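Local coordinates for nuclear fusion protein BIK1 (Saccharomyces cerevisiae, PDB 6FC6) that binds microtubules and kinesin and is required for nuclear fusion, chromosome disjunction and nuclear segregation during mitosis, at residues 3-8 with 78-83; 11-16 with 21-26; 56-61 with 67-72. All blocks are in the same frame, centred on the assembly; numbering follows the deposited sequence.

The three contacts illustrate how a small SH3-like CAP-Gly domain is tied together, from packed helices to the peptide-binding strand. Interaction 1 brings together helices 4-7 and 72-81, closing a loop in which the other two contacts are nested, one after the other. Interaction 2 is the hairpin of strands 13-16 and 20-28, at one side of the four-stranded antiparallel sheet; interaction 3 packs 56-61 on strand 67-71, the outermost strand at the other side. Their centres lie about 10 Å (1 and 2), 11 Å (2 and 3) and 16 Å (1 and 3) apart. The terminal helices thus sit against the sheet, while the bound Bim1 peptide is met at strand 67-71.

Interaction 1 of 3, residues 3-8 with 78-83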
loop_
_atom_site.group_PDB
_atom_site.type_symbol
_atom_site.label_atom_id
_atom_site.label_comp_id
_atom_site.label_asym_id
_atom_site.label_seq_id
_atom_site.Cartn_x
_atom_site.Cartn_y
_atom_site.Cartn_z
ATOM N N MET A 3 5.896 -4.712 12.223
ATOM C CA MET A 3 5.430 -4.818 10.821
ATOM C C MET A 3 5.312 -6.234 10.314
ATOM O O MET A 3 4.725 -6.427 9.243
ATOM C CB MET A 3 6.390 -4.095 9.837
ATOM C CG MET A 3 6.529 -2.629 9.982
ATOM S SD MET A 3 4.945 -1.841 9.949
ATOM C CE MET A 3 4.487 -1.794 11.701
ATOM N N ASP A 4 5.890 -7.219 11.025
ATOM C CA ASP A 4 5.909 -8.582 10.515
ATOM C C ASP A 4 4.528 -9.152 10.195
ATOM O O ASP A 4 4.357 -9.836 9.162
ATOM C CB ASP A 4 6.559 -9.546 11.521
ATOM C CG ASP A 4 8.035 -9.211 11.834
ATOM O OD1 ASP A 4 8.625 -8.218 11.314
ATOM O OD2 ASP A 4 8.577 -9.980 12.641
ATOM N N ARG A 5 3.543 -8.894 11.055
ATOM C CA ARG A 5 2.188 -9.509 10.821
ATOM C C ARG A 5 1.551 -8.955 9.499
ATOM O O ARG A 5 0.890 -9.675 8.768
ATOM C CB ARG A 5 1.268 -9.292 11.996
ATOM C CG ARG A 5 0.931 -7.844 12.318
ATOM C CD ARG A 5 -0.216 -7.673 13.303
ATOM N NE ARG A 5 0.094 -8.256 14.579
ATOM C CZ ARG A 5 -0.371 -9.423 15.013
ATOM N NH1 ARG A 5 -1.236 -10.145 14.293
ATOM N NH2 ARG A 5 0.020 -9.850 16.190
ATOM N N TYR A 6 1.839 -7.698 9.207
ATOM C CA TYR A 6 1.375 -7.080 7.967
ATOM C C TYR A 6 2.189 -7.511 6.744
ATOM O O TYR A 6 1.640 -7.730 5.633
ATOM C CB TYR A 6 1.423 -5.567 8.115
ATOM C CG TYR A 6 0.728 -5.088 9.312
ATOM C CD1 TYR A 6 -0.647 -5.290 9.438
ATOM C CD2 TYR A 6 1.414 -4.567 10.384
ATOM C CE1 TYR A 6 -1.343 -4.915 10.575
ATOM C CE2 TYR A 6 0.725 -4.187 11.541
ATOM C CZ TYR A 6 -0.635 -4.374 11.626
ATOM O OH TYR A 6 -1.309 -4.016 12.778
ATOM N N GLN A 7 3.488 -7.660 6.938
ATOM C CA GLN A 7 4.376 -8.175 5.863
ATOM C C GLN A 7 4.048 -9.563 5.396
ATOM O O GLN A 7 4.141 -9.866 4.196
ATOM C CB GLN A 7 5.840 -8.033 6.247
ATOM C CG GLN A 7 6.246 -6.602 6.015
ATOM C CD GLN A 7 7.555 -6.256 6.639
ATOM O OE1 GLN A 7 8.144 -7.074 7.307
ATOM N NE2 GLN A 7 8.006 -5.009 6.445
ATOM N N ARG A 8 3.551 -10.378 6.305
ATOM C CA ARG A 8 3.105 -11.718 5.939
ATOM C C ARG A 8 1.910 -11.739 5.049
ATOM O O ARG A 8 1.584 -12.773 4.526
ATOM C CB ARG A 8 2.780 -12.565 7.207
ATOM C CG ARG A 8 4.030 -12.954 7.991
ATOM C CD ARG A 8 3.706 -14.024 9.056
ATOM N NE ARG A 8 3.069 -13.448 10.257
ATOM C CZ ARG A 8 3.736 -12.946 11.314
ATOM N NH1 ARG A 8 3.072 -12.479 12.349
ATOM N NH2 ARG A 8 5.064 -12.901 11.361
ATOM N N LEU A 78 -7.820 -3.946 8.352
ATOM C CA LEU A 78 -8.208 -4.587 7.087
ATOM C C LEU A 78 -7.200 -5.612 6.673
ATOM O O LEU A 78 -7.566 -6.689 6.227
ATOM C CB LEU A 78 -8.397 -3.562 5.987
ATOM C CG LEU A 78 -9.450 -2.500 6.319
ATOM C CD1 LEU A 78 -9.420 -1.325 5.353
ATOM C CD2 LEU A 78 -10.823 -3.128 6.336
ATOM N N ILE A 79 -5.904 -5.324 6.883
ATOM C CA ILE A 79 -4.880 -6.261 6.474
ATOM C C ILE A 79 -4.882 -7.504 7.386
ATOM O O ILE A 79 -4.707 -8.640 6.929
ATOM C CB ILE A 79 -3.476 -5.594 6.505
ATOM C CG1 ILE A 79 -3.412 -4.452 5.519
ATOM C CG2 ILE A 79 -2.406 -6.631 6.203
ATOM C CD1 ILE A 79 -2.118 -3.646 5.596
ATOM N N GLU A 80 -5.088 -7.277 8.667
ATOM C CA GLU A 80 -5.202 -8.379 9.630
ATOM C C GLU A 80 -6.341 -9.341 9.271
ATOM O O GLU A 80 -6.142 -10.528 9.290
ATOM C CB GLU A 80 -5.442 -7.851 11.051
ATOM C CG GLU A 80 -5.455 -8.977 12.098
ATOM C CD GLU A 80 -4.136 -9.746 12.186
ATOM O OE1 GLU A 80 -3.056 -9.218 11.800
ATOM O OE2 GLU A 80 -4.181 -10.897 12.640
ATOM N N LYS A 81 -7.488 -8.808 8.915
ATOM C CA LYS A 81 -8.629 -9.634 8.492
ATOM C C LYS A 81 -8.415 -10.342 7.159
ATOM O O LYS A 81 -9.018 -11.372 6.930
ATOM C CB LYS A 81 -9.913 -8.786 8.437
ATOM N N ALA A 82 -7.571 -9.807 6.280
ATOM C CA ALA A 82 -7.318 -10.442 4.984
ATOM C C ALA A 82 -6.667 -11.820 5.191
ATOM O O ALA A 82 -5.940 -12.053 6.178
ATOM C CB ALA A 82 -6.401 -9.571 4.133
ATOM N N SER A 83 -6.912 -12.723 4.254
ATOM C CA SER A 83 -6.341 -14.068 4.329
ATOM C C SER A 83 -5.890 -14.519 2.954
ATOM O O SER A 83 -4.841 -14.092 2.478
ATOM C CB SER A 83 -7.372 -15.038 4.918
HETATM O O HOH W 1 -2.007 -9.639 9.107
#
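R5 and Y6 meet E80 and I79 of helix 72-81, a helix-helix contact that brings the short N-terminal helix against the last modelled helix, beside the SH3-like sheet of the CAP-Gly domain. Its polar half centres on one carboxylate oxygen. R5 NH1 donates to E80 OE1 at 3.2 Å in a salt bridge bent moderately from straight (157° at the hydrogen). The acceptor lies close to the guanidinium plane, while the nitrogen comes from above the carboxylate plane, the two flat groups being 63° apart. R5 starts with CG between its own backbone N and carbonyl carbon, chi1 63°, a setting that lays CG over the Y6 ring before the chain bends back toward E80.

OE1 has a second donor. A water gives one hydrogen to E80 OE1 at 2.9 Å and the other to R5 O, also at 2.9 Å, so the side chain of E80 is tied to both the head group and the backbone carbonyl of the same arginine. Both charged residues are exposed, and solvent probably weakens the ion pair.

K9 NZ bonds to the carbonyl oxygens of I79, in the last turn of helix 72-81, and of A82, the first residue to leave helical geometry. On the other helix Q7 NE2 donates to V27 O, fastening it to strand 20-28. Beneath the ionic layer the contact is apolar: buried I79 points at the N-terminal helix, and its CG2 meets the edge of the Y6 ring, in plane, 3.9 Å from CD1.

Interaction 2 of 3, residues 11-16 with 21-26; sequences GCFIQI and RGQLKY
F13 and its two neighbours across the hairpin, R21 and Q23, form a three-layer stack on one face of the sheet. The phenyl ring is the middle layer. Over one face lies the R21 guanidinium, nearly parallel to it (8° between planes) with CZ 4.2 Å from the ring centroid, a stacked cation-pi pair. Over the opposite face runs the Q23 side chain: CG makes a CH-pi contact 4.0 Å from the centroid, and the amide beyond it is tilted only 12° from the ring. R21 reaches its place because CG stands anti to the backbone N (chi1 -171°) and the chain stays extended as far as NE, carrying the flat head group back over the ring.

Q23 is fixed at its far end as well. Its NE2 donates to G11 O at 3.0 Å in a nearly straight bond, the acceptor lying in the amide plane while the donor sits tilted from the carbonyl plane.

Strand 13-16, outermost in the four-stranded antiparallel sheet of the CAP-Gly domain, makes a hairpin with strand 20-28, in which F13-Q23 and Q15-R21 are non-hydrogen-bonded pairs and I14-G22 is the hydrogen-bonded pair between them. I14 N to G22 O and G22 N to I14 O both measure 2.9 Å; L24 N to C12 O and G11 N to L24 O, each 2.8 Å, extend the pairing beyond the start of strand 13-16, into G11 and C12. I14 lies on the other face from F13 and is buried, as is L24, which packs on A38. Further along, K25 and Y26 face G39 in a classic beta bulge.

Chemically, the stack probably favours the arginine's positive charge by setting it over the electron-rich ring face, and the glutamine bond should limit rotation of the amide lying on the ring.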
loop_
_atom_site.group_PDB
_atom_site.type_symbol
_atom_site.label_atom_id
_atom_site.label_comp_id
_atom_site.label_asym_id
_atom_site.label_seq_id
_atom_site.Cartn_x
_atom_site.Cartn_y
_atom_site.Cartn_z
ATOM N N GLY A 11 0.581 -9.444 -0.960
ATOM C CA GLY A 11 -0.054 -10.257 -2.031
ATOM C C GLY A 11 -1.551 -10.474 -1.803
ATOM O O GLY A 11 -2.265 -10.749 -2.733
ATOM N N CYS A 12 -2.036 -10.260 -0.592
ATOM C CA CYS A 12 -3.463 -10.257 -0.336
ATOM C C CYS A 12 -4.200 -9.038 -0.828
ATOM O O CYS A 12 -3.613 -8.029 -1.110
ATOM C CB CYS A 12 -3.786 -10.423 1.164
ATOM S SG CYS A 12 -3.693 -8.866 2.153
ATOM N N PHE A 13 -5.528 -9.168 -0.860
ATOM C CA PHE A 13 -6.421 -8.109 -1.246
ATOM C C PHE A 13 -7.185 -7.581 -0.082
ATOM O O PHE A 13 -7.613 -8.331 0.748
ATOM C CB PHE A 13 -7.371 -8.605 -2.344
ATOM C CG PHE A 13 -6.657 -8.904 -3.642
ATOM C CD1 PHE A 13 -6.029 -10.097 -3.838
ATOM C CD2 PHE A 13 -6.585 -7.930 -4.648
ATOM C CE1 PHE A 13 -5.362 -10.342 -5.019
ATOM C CE2 PHE A 13 -5.949 -8.190 -5.834
ATOM C CZ PHE A 13 -5.287 -9.374 -5.998
ATOM N N ILE A 14 -7.351 -6.273 -0.021
ATOM C CA ILE A 14 -8.130 -5.616 1.012
ATOM C C ILE A 14 -9.135 -4.681 0.355
ATOM O O ILE A 14 -8.930 -4.233 -0.765
ATOM C CB ILE A 14 -7.289 -4.822 2.006
ATOM C CG1 ILE A 14 -6.354 -3.801 1.324
ATOM C CG2 ILE A 14 -6.482 -5.746 2.896
ATOM C CD1 ILE A 14 -5.665 -2.898 2.322
ATOM N N GLN A 15 -10.195 -4.358 1.075
ATOM C CA GLN A 15 -11.293 -3.578 0.520
ATOM C C GLN A 15 -11.188 -2.280 1.224
ATOM O O GLN A 15 -11.569 -2.162 2.357
ATOM C CB GLN A 15 -12.661 -4.241 0.751
ATOM C CG GLN A 15 -13.766 -3.644 -0.113
ATOM C CD GLN A 15 -13.697 -4.147 -1.559
ATOM O OE1 GLN A 15 -13.502 -5.349 -1.810
ATOM N NE2 GLN A 15 -13.860 -3.240 -2.507
ATOM N N ILE A 16 -10.588 -1.304 0.576
ATOM C CA ILE A 16 -10.288 -0.057 1.225
ATOM C C ILE A 16 -11.528 0.822 1.072
ATOM O O ILE A 16 -11.947 1.067 -0.043
ATOM C CB ILE A 16 -9.099 0.640 0.595
ATOM C CG1 ILE A 16 -7.873 -0.284 0.673
ATOM C CG2 ILE A 16 -8.798 1.945 1.304
ATOM C CD1 ILE A 16 -6.920 -0.081 -0.476
ATOM N N ARG A 21 -11.086 -2.252 -3.998
ATOM C CA ARG A 21 -10.238 -3.398 -3.764
ATOM C C ARG A 21 -8.785 -3.033 -4.136
ATOM O O ARG A 21 -8.544 -2.468 -5.183
ATOM C CB ARG A 21 -10.733 -4.532 -4.591
ATOM C CG ARG A 21 -10.102 -5.880 -4.331
ATOM C CD ARG A 21 -10.851 -6.910 -5.187
ATOM N NE ARG A 21 -10.687 -8.287 -4.737
ATOM C CZ ARG A 21 -10.114 -9.273 -5.433
ATOM N NH1 ARG A 21 -9.615 -9.071 -6.655
ATOM N NH2 ARG A 21 -10.034 -10.496 -4.887
ATOM N N GLY A 22 -7.837 -3.328 -3.250
ATOM C CA GLY A 22 -6.429 -3.146 -3.569
ATOM C C GLY A 22 -5.568 -4.324 -3.132
ATOM O O GLY A 22 -5.871 -4.957 -2.126
ATOM N N GLN A 23 -4.522 -4.616 -3.896
ATOM C CA GLN A 23 -3.588 -5.652 -3.516
ATOM C C GLN A 23 -2.441 -5.026 -2.675
ATOM O O GLN A 23 -1.800 -4.076 -3.094
ATOM C CB GLN A 23 -3.025 -6.353 -4.736
ATOM C CG GLN A 23 -2.278 -7.626 -4.365
ATOM C CD GLN A 23 -1.666 -8.329 -5.539
ATOM O OE1 GLN A 23 -1.401 -7.725 -6.525
ATOM N NE2 GLN A 23 -1.466 -9.626 -5.420
ATOM N N LEU A 24 -2.187 -5.595 -1.507
ATOM C CA LEU A 24 -1.109 -5.123 -0.645
ATOM C C LEU A 24 0.251 -5.550 -1.259
ATOM O O LEU A 24 0.510 -6.723 -1.462
ATOM C CB LEU A 24 -1.278 -5.683 0.743
ATOM C CG LEU A 24 -0.138 -5.271 1.722
ATOM C CD1 LEU A 24 -0.259 -3.784 2.000
ATOM C CD2 LEU A 24 -0.221 -6.065 3.041
ATOM N N LYS A 25 1.097 -4.587 -1.536
ATOM C CA LYS A 25 2.393 -4.884 -2.149
ATOM C C LYS A 25 3.648 -4.500 -1.340
ATOM O O LYS A 25 4.747 -4.898 -1.713
ATOM C CB LYS A 25 2.447 -4.304 -3.558
ATOM C CG LYS A 25 1.250 -4.822 -4.338
ATOM C CD LYS A 25 1.440 -4.869 -5.805
ATOM C CE LYS A 25 1.896 -6.225 -6.215
ATOM N NZ LYS A 25 2.253 -6.120 -7.628
ATOM N N TYR A 26 3.482 -3.666 -0.331
ATOM C CA TYR A 26 4.621 -3.160 0.423
ATOM C C TYR A 26 4.140 -2.740 1.767
ATOM O O TYR A 26 3.011 -2.173 1.873
ATOM C CB TYR A 26 5.241 -1.928 -0.271
ATOM C CG TYR A 26 6.320 -1.273 0.536
ATOM C CD1 TYR A 26 7.616 -1.842 0.650
ATOM C CD2 TYR A 26 6.082 -0.123 1.183
ATOM C CE1 TYR A 26 8.576 -1.227 1.410
ATOM C CE2 TYR A 26 7.072 0.492 1.941
ATOM C CZ TYR A 26 8.310 -0.078 2.037
ATOM O OH TYR A 26 9.273 0.612 2.805
#

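Interaction 3 of 3, residues 56-61 with 67-72; sequences KKYFQT and GLFIQL
An aromatic cluster of the CAP-Gly domain, made by Y58, F59 and F69, joins 56-61 to strand 67-71. F69 is its middle member and plays two parts. It presents its edge to the face of Y58 in a T-shaped pair, centroids 5.3 Å apart and planes at 84°, with CZ lying 3.7 Å from Y58 CG. The same F69 CZ is 3.7 Å from Y58 CB, so the rim of the phenylalanine rests on the root of the tyrosine side chain, well away from its hydroxyl. To F59 it offers its face instead: the edge of F59 comes in off-centre, the planes at 76°, and F59 CE1 stands 3.7 Å from F69 CE1. A chi1 of 58° folds the F59 ring back over its own backbone, and the rim of that ring also meets the backbone of strand 67-71, F59 CE2 lying 4.1 Å from G67 CA and F59 CZ 4.0 Å from L68 N. Next to it, T61 CG2 rests 3.5 Å from G67 CA, a close fit on a residue that has no side chain of its own.

Both segments are also bonded to the loop carrying the GKNDG signature of CAP-Gly domains: backbone hydrogen bonds link Y58 and F59 to G51, and G67 to K48 and N49, and the F69 side chain touches N49, which places the aromatic cluster beside the loop that characterises the family. Polar ends are directed outside the cluster, Y58 OH being hydrogen-bonded to D31 N and T61 OG1 to Y63 O. F69 also meets the bound Bim1 peptide: its backbone hydrogen-bonds to the peptide, while L68 and Q71 pack on the peptide backbone.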
loop_
_atom_site.group_PDB
_atom_site.type_symbol
_atom_site.label_atom_id
_atom_site.label_comp_id
_atom_site.label_asym_id
_atom_site.label_seq_id
_atom_site.Cartn_x
_atom_site.Cartn_y
_atom_site.Cartn_z
ATOM N N LYS A 56 12.988 5.935 -6.082
ATOM C CA LYS A 56 13.147 4.563 -5.615
ATOM C C LYS A 56 11.911 3.703 -5.837
ATOM O O LYS A 56 10.817 4.137 -5.575
ATOM C CB LYS A 56 13.426 4.636 -4.166
ATOM C CG LYS A 56 13.657 3.304 -3.489
ATOM C CD LYS A 56 13.803 3.476 -1.963
ATOM C CE LYS A 56 14.462 2.247 -1.326
ATOM N NZ LYS A 56 14.325 2.301 0.157
ATOM N N LYS A 57 12.117 2.461 -6.268
ATOM C CA LYS A 57 11.011 1.519 -6.433
ATOM C C LYS A 57 10.673 0.869 -5.109
ATOM O O LYS A 57 11.568 0.256 -4.497
ATOM C CB LYS A 57 11.395 0.439 -7.415
ATOM C CG LYS A 57 11.697 0.989 -8.779
ATOM C CD LYS A 57 11.358 0.037 -9.903
ATOM C CE LYS A 57 12.366 -1.052 -10.042
ATOM N NZ LYS A 57 11.969 -1.818 -11.274
ATOM N N TYR A 58 9.426 1.001 -4.680
ATOM C CA TYR A 58 8.906 0.295 -3.532
ATOM C C TYR A 58 8.171 -0.977 -3.918
ATOM O O TYR A 58 8.271 -1.999 -3.234
ATOM C CB TYR A 58 8.021 1.246 -2.719
ATOM C CG TYR A 58 8.818 2.336 -2.026
ATOM C CD1 TYR A 58 9.207 3.479 -2.672
ATOM C CD2 TYR A 58 9.206 2.188 -0.701
ATOM C CE1 TYR A 58 9.969 4.434 -2.043
ATOM C CE2 TYR A 58 10.003 3.125 -0.070
ATOM C CZ TYR A 58 10.362 4.257 -0.737
ATOM O OH TYR A 58 11.110 5.229 -0.091
ATOM N N PHE A 59 7.377 -0.902 -4.982
ATOM C CA PHE A 59 6.673 -2.061 -5.491
ATOM C C PHE A 59 6.253 -1.868 -6.948
ATOM O O PHE A 59 6.371 -0.814 -7.506
ATOM C CB PHE A 59 5.426 -2.339 -4.654
ATOM C CG PHE A 59 4.449 -1.166 -4.598
ATOM C CD1 PHE A 59 4.581 -0.192 -3.637
ATOM C CD2 PHE A 59 3.337 -1.174 -5.359
ATOM C CE1 PHE A 59 3.684 0.818 -3.506
ATOM C CE2 PHE A 59 2.407 -0.152 -5.255
ATOM C CZ PHE A 59 2.572 0.860 -4.326
ATOM N N GLN A 60 5.699 -2.907 -7.491
ATOM C CA GLN A 60 5.261 -2.923 -8.869
ATOM C C GLN A 60 3.733 -2.657 -8.964
ATOM O O GLN A 60 2.948 -3.216 -8.188
ATOM C CB GLN A 60 5.538 -4.309 -9.453
ATOM C CG GLN A 60 5.274 -4.385 -10.935
ATOM C CD GLN A 60 5.738 -5.689 -11.508
ATOM O OE1 GLN A 60 5.897 -6.676 -10.803
ATOM N NE2 GLN A 60 5.997 -5.692 -12.804
ATOM N N THR A 61 3.365 -1.838 -9.929
ATOM C CA THR A 61 1.916 -1.593 -10.162
ATOM C C THR A 61 1.577 -2.067 -11.594
ATOM O O THR A 61 2.433 -2.023 -12.502
ATOM C CB THR A 61 1.536 -0.118 -10.006
ATOM O OG1 THR A 61 2.175 0.626 -11.038
ATOM C CG2 THR A 61 1.943 0.389 -8.704
ATOM N N GLY A 67 -0.822 2.742 -8.183
ATOM C CA GLY A 67 -0.200 2.543 -6.878
ATOM C C GLY A 67 -0.540 3.657 -5.918
ATOM O O GLY A 67 -0.764 4.804 -6.341
ATOM N N LEU A 68 -0.638 3.309 -4.633
ATOM C CA LEU A 68 -0.925 4.324 -3.590
ATOM C C LEU A 68 -0.268 3.944 -2.248
ATOM O O LEU A 68 -0.260 2.756 -1.876
ATOM C CB LEU A 68 -2.422 4.394 -3.390
ATOM C CG LEU A 68 -2.959 5.484 -2.469
ATOM C CD1 LEU A 68 -2.748 6.864 -3.140
ATOM C CD2 LEU A 68 -4.425 5.237 -2.174
ATOM N N PHE A 69 0.342 4.919 -1.585
ATOM C CA PHE A 69 0.879 4.749 -0.245
ATOM C C PHE A 69 -0.185 5.217 0.720
ATOM O O PHE A 69 -0.599 6.354 0.612
ATOM C CB PHE A 69 2.158 5.528 0.009
ATOM C CG PHE A 69 3.318 5.003 -0.752
ATOM C CD1 PHE A 69 3.957 3.821 -0.341
ATOM C CD2 PHE A 69 3.785 5.645 -1.898
ATOM C CE1 PHE A 69 5.018 3.292 -1.046
ATOM C CE2 PHE A 69 4.843 5.101 -2.619
ATOM C CZ PHE A 69 5.477 3.919 -2.182
ATOM N N ILE A 70 -0.600 4.378 1.669
ATOM C CA ILE A 70 -1.606 4.735 2.664
ATOM C C ILE A 70 -0.988 4.559 4.038
ATOM O O ILE A 70 -0.317 3.570 4.256
ATOM C CB ILE A 70 -2.803 3.825 2.599
ATOM C CG1 ILE A 70 -3.398 3.841 1.187
ATOM C CG2 ILE A 70 -3.876 4.303 3.631
ATOM C CD1 ILE A 70 -4.471 2.781 0.957
ATOM N N GLN A 71 -1.253 5.469 4.958
ATOM C CA GLN A 71 -0.705 5.337 6.331
ATOM C C GLN A 71 -1.174 4.037 6.903
ATOM O O GLN A 71 -2.365 3.690 6.796
ATOM C CB GLN A 71 -1.205 6.455 7.206
ATOM C CG GLN A 71 -0.686 7.818 6.797
ATOM C CD GLN A 71 -1.125 8.873 7.811
ATOM O OE1 GLN A 71 -2.166 8.741 8.448
ATOM N NE2 GLN A 71 -0.335 9.910 7.963
ATOM N N LEU A 72 -0.230 3.243 7.357
ATOM C CA LEU A 72 -0.514 1.893 7.785
ATOM C C LEU A 72 -1.653 1.802 8.818
ATOM O O LEU A 72 -2.444 0.858 8.787
ATOM C CB LEU A 72 0.737 1.236 8.299
ATOM C CG LEU A 72 0.582 -0.172 8.858
ATOM C CD1 LEU A 72 0.125 -1.144 7.770
ATOM C CD2 LEU A 72 1.887 -0.629 9.490
#